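Local coordinates for mannan endo-1,6-alpha-mannosidase (Chaetomium thermophilum, PDB 6RY0), which probably cleaves alpha-1,6-mannosidic linkages as a family 76 glycosidase and is implicated in transferring GPI-anchored glycoproteins into the fungal cell wall, at residues Gln117-Gln130 with Arg171-Pro185. Sequence-based numbering, arbitrary orientation.
Sequences QPPNHTASLGNDDQ and RHDGTCNGGLRWQIP
Arg171 runs extended from CG to NE (chi2 -160°, chi3 -172°) and carries its guanidinium to three amide oxygens, while Asn127, its CG beside the backbone N (chi1 -80°), turns OD1 toward that group. Arg171 NH1 donates its straighter bond to a lone pair of Gln130 OE1, 3.0 Å away and in the guanidinium plane; a weak, bent bond joins NH1 to Asn127 OD1 at 2.8 Å. Another weak bond links NH2 to Gln117 OE1. Ile184 CG1 lies 3.6 Å above one face of the guanidinium, toward its rim. At the other end of the amide, Asn127 ND2 donates to the backbone Arg181 O at 2.8 Å. Gly126, the N-cap residue of helix 127-142, forms a single beta bridge with Gln183: Ile184 N donates to Leu125 O, and Asn127 N to Trp182 O (2.8 Å). This pins the loop after helix 155-167 to the N-terminal end of the preceding helix, 127-142. A leucine in place of Arg171 would probably leave the three amide oxygens without this donor, with Gln117 and Asn127 freer to turn. Beyond the bridge, Trp182 NE1 donates to Asp128 OD2 (3.1 Å), which lies near the indole plane and is met from above its carboxylate plane; Gln183 NE2 sits over the indole centre. Outside the segments, Gln130 NE2 bonds to Thr165 OG1 and Asp115 O, and Gln117 NE2 to Asp115 OD2.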
ATOM      1  N   GLN A 117      -6.546  14.360   5.303  1.00  7.32           N
ATOM      2  CA  GLN A 117      -5.828  15.567   4.920  1.00  7.75           C
ATOM      3  C   GLN A 117      -5.586  16.474   6.117  1.00  8.58           C
ATOM      4  O   GLN A 117      -5.947  17.644   6.112  1.00 10.80           O
ATOM      5  CB  GLN A 117      -6.561  16.328   3.817  1.00  8.07           C
ATOM      6  CG  GLN A 117      -6.827  15.432   2.610  1.00  8.19           C
ATOM      7  CD  GLN A 117      -7.275  16.199   1.408  1.00  8.95           C
ATOM      8  OE1 GLN A 117      -6.462  16.515   0.533  1.00 10.18           O
ATOM      9  NE2 GLN A 117      -8.558  16.533   1.348  1.00  9.23           N
ATOM     10  N   PRO A 118      -4.943  15.952   7.166  1.00  8.58           N
ATOM     11  CA  PRO A 118      -4.638  16.812   8.290  1.00 10.05           C
ATOM     12  C   PRO A 118      -3.653  17.936   7.811  1.00 11.31           C
ATOM     13  O   PRO A 118      -2.651  17.702   7.200  1.00 13.12           O
ATOM     14  CB  PRO A 118      -3.977  15.849   9.279  1.00 10.84           C
ATOM     15  CG  PRO A 118      -3.375  14.790   8.467  1.00  9.70           C
ATOM     16  CD  PRO A 118      -4.381  14.605   7.329  1.00  8.71           C
ATOM     17  N   PRO A 119      -4.014  19.218   8.018  0.69 11.84           N
ATOM     18  CA  PRO A 119      -3.234  20.284   7.350  0.69 13.10           C
ATOM     19  C   PRO A 119      -1.857  20.493   7.959  0.69 12.47           C
ATOM     20  O   PRO A 119      -0.960  21.064   7.308  0.69 12.79           O
ATOM     21  CB  PRO A 119      -4.116  21.538   7.530  0.69 15.04           C
ATOM     22  CG  PRO A 119      -4.979  21.248   8.705  0.69 15.12           C
ATOM     23  CD  PRO A 119      -5.246  19.750   8.623  0.69 12.83           C
ATOM     24  N   ASN A 120      -1.676  20.052   9.202  0.69 11.99           N
ATOM     25  CA  ASN A 120      -0.323  20.121   9.737  0.69 11.97           C
ATOM     26  C   ASN A 120       0.630  19.365   8.868  0.69 10.09           C
ATOM     27  O   ASN A 120       1.796  19.695   8.828  0.69  9.48           O
ATOM     28  CB  ASN A 120      -0.254  19.647  11.172  0.69 15.01           C
ATOM     29  CG  ASN A 120      -0.800  20.689  12.131  0.69 20.05           C
ATOM     30  OD1 ASN A 120      -1.258  21.770  11.718  0.69 21.74           O
ATOM     31  ND2 ASN A 120      -0.795  20.361  13.402  0.69 21.83           N
ATOM     32  N   HIS A 121       0.111  18.402   8.108  0.69  9.70           N
ATOM     33  CA  HIS A 121       0.924  17.594   7.191  0.69 10.55           C
ATOM     34  C   HIS A 121       0.887  17.994   5.729  0.69 11.91           C
ATOM     35  O   HIS A 121       1.190  17.183   4.862  0.69 13.14           O
ATOM     36  CB  HIS A 121       0.533  16.117   7.315  0.69 10.74           C
ATOM     37  CG  HIS A 121       0.916  15.511   8.620  0.69 10.19           C
ATOM     38  ND1 HIS A 121       2.227  15.267   8.981  0.69 13.17           N
ATOM     39  CD2 HIS A 121       0.154  15.097   9.655  0.69 11.08           C
ATOM     40  CE1 HIS A 121       2.252  14.749  10.195  0.69 14.50           C
ATOM     41  NE2 HIS A 121       1.007  14.631  10.621  0.69 13.53           N
ATOM     42  N   THR A 122       0.546  19.236   5.444  0.62 11.91           N
ATOM     43  CA  THR A 122       0.438  19.695   4.056  0.62 12.45           C
ATOM     44  C   THR A 122       1.641  19.332   3.178  0.62 11.86           C
ATOM     45  O   THR A 122       1.434  18.928   2.036  0.62 12.64           O
ATOM     46  CB  THR A 122       0.168  21.204   4.038  0.62 13.00           C
ATOM     47  OG1 THR A 122      -1.108  21.423   4.679  0.62 14.30           O
ATOM     48  CG2 THR A 122       0.112  21.733   2.622  0.62 14.15           C
ATOM     49  N   ALA A 123       2.862  19.441   3.698  0.61 11.63           N
ATOM     50  CA  ALA A 123       4.055  19.146   2.906  0.61 12.83           C
ATOM     51  C   ALA A 123       4.149  17.687   2.480  0.61 13.42           C
ATOM     52  O   ALA A 123       4.858  17.377   1.526  0.61 15.21           O
ATOM     53  CB  ALA A 123       5.290  19.547   3.675  0.61 13.28           C
ATOM     54  N   SER A 124       3.406  16.815   3.170  0.58 12.98           N
ATOM     55  CA  SER A 124       3.323  15.368   2.895  0.58 13.51           C
ATOM     56  C   SER A 124       2.031  14.982   2.173  0.58 12.91           C
ATOM     57  O   SER A 124       1.749  13.810   2.026  0.58 13.94           O
ATOM     58  CB  SER A 124       3.399  14.545   4.212  0.58 14.83           C
ATOM     59  OG  SER A 124       4.649  13.907   4.405  0.58 17.04           O
ATOM     60  N   LEU A 125       1.254  15.949   1.714  0.72 14.03           N
ATOM     61  CA  LEU A 125      -0.008  15.670   1.094  0.72 14.70           C
ATOM     62  C   LEU A 125       0.189  15.533  -0.425  0.72 12.65           C
ATOM     63  O   LEU A 125      -0.249  16.345  -1.278  0.72 13.56           O
ATOM     64  CB  LEU A 125      -1.051  16.715   1.471  0.72 15.17           C
ATOM     65  CG  LEU A 125      -1.568  16.761   2.930  0.72 16.54           C
ATOM     66  CD1 LEU A 125      -2.708  17.768   3.076  0.72 17.25           C
ATOM     67  CD2 LEU A 125      -2.019  15.411   3.461  0.72 18.07           C
ATOM     68  N   GLY A 126       0.792  14.402  -0.750  1.00 11.07           N
ATOM     69  CA  GLY A 126       0.590  13.857  -2.063  1.00 10.33           C
ATOM     70  C   GLY A 126      -0.698  13.059  -2.123  1.00  8.48           C
ATOM     71  O   GLY A 126      -1.209  12.558  -1.109  1.00  8.90           O
ATOM     72  N   ASN A 127      -1.171  12.857  -3.351  1.00  8.38           N
ATOM     73  CA  ASN A 127      -2.285  11.950  -3.560  1.00  8.54           C
ATOM     74  C   ASN A 127      -1.927  10.522  -3.157  1.00  9.01           C
ATOM     75  O   ASN A 127      -2.780   9.758  -2.687  1.00 10.73           O
ATOM     76  CB  ASN A 127      -2.751  11.996  -5.008  1.00  8.54           C
ATOM     77  CG  ASN A 127      -3.626  13.188  -5.269  1.00  8.47           C
ATOM     78  OD1 ASN A 127      -4.712  13.284  -4.707  1.00  9.46           O
ATOM     79  ND2 ASN A 127      -3.173  14.085  -6.142  1.00  9.07           N
ATOM     80  N   ASP A 128      -0.675  10.127  -3.356  1.00  7.78           N
ATOM     81  CA  ASP A 128      -0.221   8.819  -2.885  1.00  8.41           C
ATOM     82  C   ASP A 128      -0.195   8.733  -1.352  1.00  7.88           C
ATOM     83  O   ASP A 128      -0.607   7.732  -0.784  1.00  8.30           O
ATOM     84  CB  ASP A 128       1.168   8.467  -3.469  1.00 10.76           C
ATOM     85  CG  ASP A 128       2.258   9.540  -3.270  1.00 11.27           C
ATOM     86  OD1 ASP A 128       1.951  10.724  -3.057  1.00 11.75           O
ATOM     87  OD2 ASP A 128       3.452   9.183  -3.299  1.00 14.35           O
ATOM     88  N   ASP A 129       0.291   9.772  -0.684  1.00  7.36           N
ATOM     89  CA  ASP A 129       0.339   9.736   0.766  1.00  7.66           C
ATOM     90  C   ASP A 129      -1.062   9.577   1.341  1.00  7.15           C
ATOM     91  O   ASP A 129      -1.325   8.720   2.188  1.00  7.56           O
ATOM     92  CB  ASP A 129       0.982  10.996   1.343  1.00  9.06           C
ATOM     93  CG  ASP A 129       2.309  11.294   0.757  1.00 10.91           C
ATOM     94  OD1 ASP A 129       2.373  11.999  -0.233  1.00 16.41           O
ATOM     95  OD2 ASP A 129       3.311  10.812   1.255  1.00 12.95           O
ATOM     96  N   GLN A 130      -1.969  10.431   0.885  1.00  7.14           N
ATOM     97  CA  GLN A 130      -3.366  10.364   1.305  1.00  6.74           C
ATOM     98  C   GLN A 130      -3.970   9.013   0.902  1.00  6.99           C
ATOM     99  O   GLN A 130      -4.705   8.388   1.684  1.00  7.24           O
ATOM    100  CB  GLN A 130      -4.145  11.513   0.647  1.00  7.07           C
ATOM    101  CG  GLN A 130      -5.575  11.582   1.100  1.00  7.18           C
ATOM    102  CD  GLN A 130      -6.479  12.387   0.194  1.00  7.36           C
ATOM    103  OE1 GLN A 130      -6.170  12.589  -0.987  1.00  8.58           O
ATOM    104  NE2 GLN A 130      -7.621  12.814   0.721  1.00  7.43           N
ATOM    105  N   ARG A 171      -8.703  18.222  -9.230  1.00 10.00           N
ATOM    106  CA  ARG A 171      -7.593  17.286  -9.309  1.00  9.42           C
ATOM    107  C   ARG A 171      -7.492  16.605 -10.680  1.00  9.50           C
ATOM    108  O   ARG A 171      -6.591  15.806 -10.887  1.00  9.68           O
ATOM    109  CB  ARG A 171      -7.663  16.252  -8.188  1.00  9.12           C
ATOM    110  CG  ARG A 171      -7.546  16.862  -6.820  1.00  9.30           C
ATOM    111  CD  ARG A 171      -7.131  15.844  -5.752  1.00  9.14           C
ATOM    112  NE  ARG A 171      -7.226  16.435  -4.422  1.00  8.78           N
ATOM    113  CZ  ARG A 171      -7.137  15.778  -3.275  1.00  8.90           C
ATOM    114  NH1 ARG A 171      -6.760  14.512  -3.237  1.00  8.91           N
ATOM    115  NH2 ARG A 171      -7.460  16.405  -2.160  1.00 10.38           N
ATOM    116  N   HIS A 172      -8.400  16.932 -11.604  1.00 10.01           N
ATOM    117  CA  HIS A 172      -8.427  16.324 -12.939  1.00 10.27           C
ATOM    118  C   HIS A 172      -8.511  17.401 -13.980  1.00 11.17           C
ATOM    119  O   HIS A 172      -9.590  17.720 -14.449  1.00 14.51           O
ATOM    120  CB  HIS A 172      -9.627  15.367 -13.047  1.00 10.91           C
ATOM    121  CG  HIS A 172      -9.547  14.268 -12.058  1.00 10.59           C
ATOM    122  ND1 HIS A 172      -8.902  13.089 -12.326  1.00 10.15           N
ATOM    123  CD2 HIS A 172      -9.919  14.223 -10.754  1.00 10.00           C
ATOM    124  CE1 HIS A 172      -8.904  12.344 -11.234  1.00 10.56           C
ATOM    125  NE2 HIS A 172      -9.504  13.014 -10.261  1.00 10.11           N
ATOM    126  N   ASP A 173      -7.367  17.909 -14.393  1.00 10.97           N
ATOM    127  CA  ASP A 173      -7.321  18.941 -15.400  1.00 11.01           C
ATOM    128  C   ASP A 173      -6.962  18.351 -16.772  1.00 10.93           C
ATOM    129  O   ASP A 173      -6.881  17.135 -16.932  1.00 12.51           O
ATOM    130  CB  ASP A 173      -6.428  20.121 -14.942  1.00 11.80           C
ATOM    131  CG  ASP A 173      -4.936  19.832 -14.943  1.00 11.51           C
ATOM    132  OD1 ASP A 173      -4.469  18.965 -15.686  1.00 11.07           O
ATOM    133  OD2 ASP A 173      -4.212  20.543 -14.203  1.00 14.25           O
ATOM    134  N   GLY A 174      -6.810  19.207 -17.779  1.00 12.42           N
ATOM    135  CA  GLY A 174      -6.638  18.733 -19.135  1.00 13.07           C
ATOM    136  C   GLY A 174      -5.202  18.426 -19.501  1.00 12.57           C
ATOM    137  O   GLY A 174      -4.970  17.881 -20.581  1.00 13.22           O
ATOM    138  N   THR A 175      -4.241  18.732 -18.639  1.00 12.11           N
ATOM    139  CA  THR A 175      -2.875  18.422 -18.978  1.00 11.77           C
ATOM    140  C   THR A 175      -2.714  16.906 -19.102  1.00 10.37           C
ATOM    141  O   THR A 175      -3.268  16.160 -18.312  1.00 10.20           O
ATOM    142  CB  THR A 175      -1.886  19.036 -17.982  1.00 12.22           C
ATOM    143  OG1 THR A 175      -2.029  18.444 -16.684  1.00 11.49           O
ATOM    144  CG2 THR A 175      -2.087  20.546 -17.885  1.00 13.87           C
ATOM    145  N   CYS A 176      -1.962  16.453 -20.096  1.00 10.23           N
ATOM    146  CA  CYS A 176      -1.821  15.040 -20.361  1.00 10.00           C
ATOM    147  C   CYS A 176      -3.153  14.330 -20.566  1.00  9.18           C
ATOM    148  O   CYS A 176      -3.239  13.134 -20.408  1.00  9.27           O
ATOM    149  CB  CYS A 176      -1.001  14.332 -19.294  1.00  9.87           C
ATOM    150  SG  CYS A 176       0.558  15.207 -18.982  1.00 10.31           S
ATOM    151  N   ASN A 177      -4.176  15.095 -20.940  1.00  9.56           N
ATOM    152  CA  ASN A 177      -5.541  14.572 -21.138  1.00 10.01           C
ATOM    153  C   ASN A 177      -6.125  13.939 -19.860  1.00 11.36           C
ATOM    154  O   ASN A 177      -7.060  13.165 -19.939  1.00 14.29           O
ATOM    155  CB  ASN A 177      -5.626  13.579 -22.298  1.00  9.99           C
ATOM    156  CG  ASN A 177      -5.117  14.165 -23.589  1.00  9.81           C
ATOM    157  OD1 ASN A 177      -5.278  15.334 -23.861  1.00 11.97           O
ATOM    158  ND2 ASN A 177      -4.510  13.327 -24.411  1.00  9.80           N
ATOM    159  N   GLY A 178      -5.611  14.324 -18.699  1.00 11.52           N
ATOM    160  CA  GLY A 178      -6.131  13.848 -17.434  1.00 12.03           C
ATOM    161  C   GLY A 178      -5.063  13.266 -16.558  1.00  9.88           C
ATOM    162  O   GLY A 178      -3.891  13.576 -16.716  1.00  9.15           O
ATOM    163  N   GLY A 179      -5.477  12.468 -15.583  1.00 10.04           N
ATOM    164  CA  GLY A 179      -4.600  11.904 -14.572  1.00  9.16           C
ATOM    165  C   GLY A 179      -4.417  12.817 -13.379  1.00  8.47           C
ATOM    166  O   GLY A 179      -4.467  14.045 -13.496  1.00 10.28           O
ATOM    167  N   LEU A 180      -4.203  12.218 -12.225  1.00  7.96           N
ATOM    168  CA  LEU A 180      -3.807  12.945 -11.038  1.00  8.12           C
ATOM    169  C   LEU A 180      -2.347  13.354 -11.107  1.00  8.19           C
ATOM    170  O   LEU A 180      -1.475  12.615 -11.551  1.00  9.07           O
ATOM    171  CB  LEU A 180      -3.971  12.072  -9.788  1.00  7.95           C
ATOM    172  CG  LEU A 180      -5.381  11.725  -9.357  1.00  8.44           C
ATOM    173  CD1 LEU A 180      -5.337  10.727  -8.218  1.00  9.27           C
ATOM    174  CD2 LEU A 180      -6.120  12.952  -8.930  1.00  9.19           C
ATOM    175  N   ARG A 181      -2.104  14.551 -10.583  1.00  8.55           N
ATOM    176  CA  ARG A 181      -0.779  14.999 -10.204  1.00  8.88           C
ATOM    177  C   ARG A 181      -0.331  14.301  -8.929  1.00  8.96           C
ATOM    178  O   ARG A 181      -1.140  13.882  -8.107  1.00  9.96           O
ATOM    179  CB  ARG A 181      -0.761  16.522 -10.025  1.00  9.51           C
ATOM    180  CG  ARG A 181      -1.121  17.272 -11.309  1.00  9.63           C
ATOM    181  CD  ARG A 181      -1.446  18.720 -11.021  1.00 10.42           C
ATOM    182  NE  ARG A 181      -1.829  19.459 -12.224  1.00 10.85           N
ATOM    183  CZ  ARG A 181      -0.977  20.179 -12.960  1.00 11.75           C
ATOM    184  NH1 ARG A 181       0.316  20.195 -12.660  1.00 11.60           N
ATOM    185  NH2 ARG A 181      -1.429  20.885 -13.989  1.00 12.96           N
ATOM    186  N   TRP A 182       0.976  14.219  -8.745  0.95  9.25           N
ATOM    187  CA  TRP A 182       1.540  13.630  -7.555  0.95  9.83           C
ATOM    188  C   TRP A 182       1.060  14.343  -6.303  0.95 10.35           C
ATOM    189  O   TRP A 182       0.640  13.704  -5.336  0.95 11.64           O
ATOM    190  CB  TRP A 182       3.055  13.674  -7.675  0.95 10.64           C
ATOM    191  CG  TRP A 182       3.793  13.035  -6.581  0.95 13.55           C
ATOM    192  CD1 TRP A 182       3.348  12.094  -5.684  0.95 15.51           C
ATOM    193  CD2 TRP A 182       5.151  13.242  -6.294  0.95 16.39           C
ATOM    194  NE1 TRP A 182       4.384  11.689  -4.861  0.95 18.44           N
ATOM    195  CE2 TRP A 182       5.496  12.411  -5.205  0.95 18.81           C
ATOM    196  CE3 TRP A 182       6.125  14.074  -6.843  0.95 18.63           C
ATOM    197  CZ2 TRP A 182       6.773  12.391  -4.671  0.95 20.63           C
ATOM    198  CZ3 TRP A 182       7.374  14.053  -6.323  0.95 20.78           C
ATOM    199  CH2 TRP A 182       7.696  13.230  -5.236  0.95 21.55           C
ATOM    200  N   GLN A 183       1.191  15.669  -6.298  1.00 10.34           N
ATOM    201  CA  GLN A 183       0.897  16.499  -5.144  1.00 10.90           C
ATOM    202  C   GLN A 183      -0.493  17.092  -5.171  1.00 10.63           C
ATOM    203  O   GLN A 183      -1.064  17.334  -6.236  1.00 10.31           O
ATOM    204  CB  GLN A 183       1.924  17.605  -5.054  1.00 12.17           C
ATOM    205  CG  GLN A 183       3.361  17.093  -4.898  1.00 14.42           C
ATOM    206  CD  GLN A 183       3.537  16.303  -3.604  1.00 17.54           C
ATOM    207  OE1 GLN A 183       3.190  16.783  -2.533  1.00 19.08           O
ATOM    208  NE2 GLN A 183       3.944  15.047  -3.723  1.00 19.16           N
ATOM    209  N   ILE A 184      -1.031  17.322  -3.970  1.00 10.97           N
ATOM    210  CA  ILE A 184      -2.315  17.971  -3.812  1.00 11.27           C
ATOM    211  C   ILE A 184      -2.200  19.494  -3.845  1.00 12.61           C
ATOM    212  O   ILE A 184      -2.873  20.149  -4.614  1.00 12.82           O
ATOM    213  CB  ILE A 184      -3.091  17.409  -2.575  1.00 11.57           C
ATOM    214  CG1 ILE A 184      -3.442  15.945  -2.819  1.00 11.78           C
ATOM    215  CG2 ILE A 184      -4.328  18.249  -2.290  1.00 12.61           C
ATOM    216  CD1 ILE A 184      -3.759  15.187  -1.562  1.00 11.86           C
ATOM    217  N   PRO A 185      -1.307  20.077  -3.033  1.00 14.48           N
ATOM    218  CA  PRO A 185      -1.172  21.542  -3.078  1.00 16.70           C
ATOM    219  C   PRO A 185      -0.432  22.017  -4.349  1.00 17.61           C
ATOM    220  O   PRO A 185       0.667  21.517  -4.644  1.00 18.45           O
ATOM    221  CB  PRO A 185      -0.351  21.862  -1.806  1.00 17.82           C
ATOM    222  CG  PRO A 185      -0.419  20.630  -0.956  1.00 17.92           C
ATOM    223  CD  PRO A 185      -0.480  19.503  -1.954  1.00 15.54           C
TER
HETATM  224  O   HOH W   1      -9.800  18.182  -0.765  1.00 16.96           O
HETATM  225  O   HOH W   2       4.363  15.519  -0.367  1.00 37.35           O
HETATM  226  O   HOH W   3      -3.735  16.927  -7.022  1.00 10.65           O
HETATM  227  O   HOH W   4       4.036  12.402  -2.098  1.00 30.01           O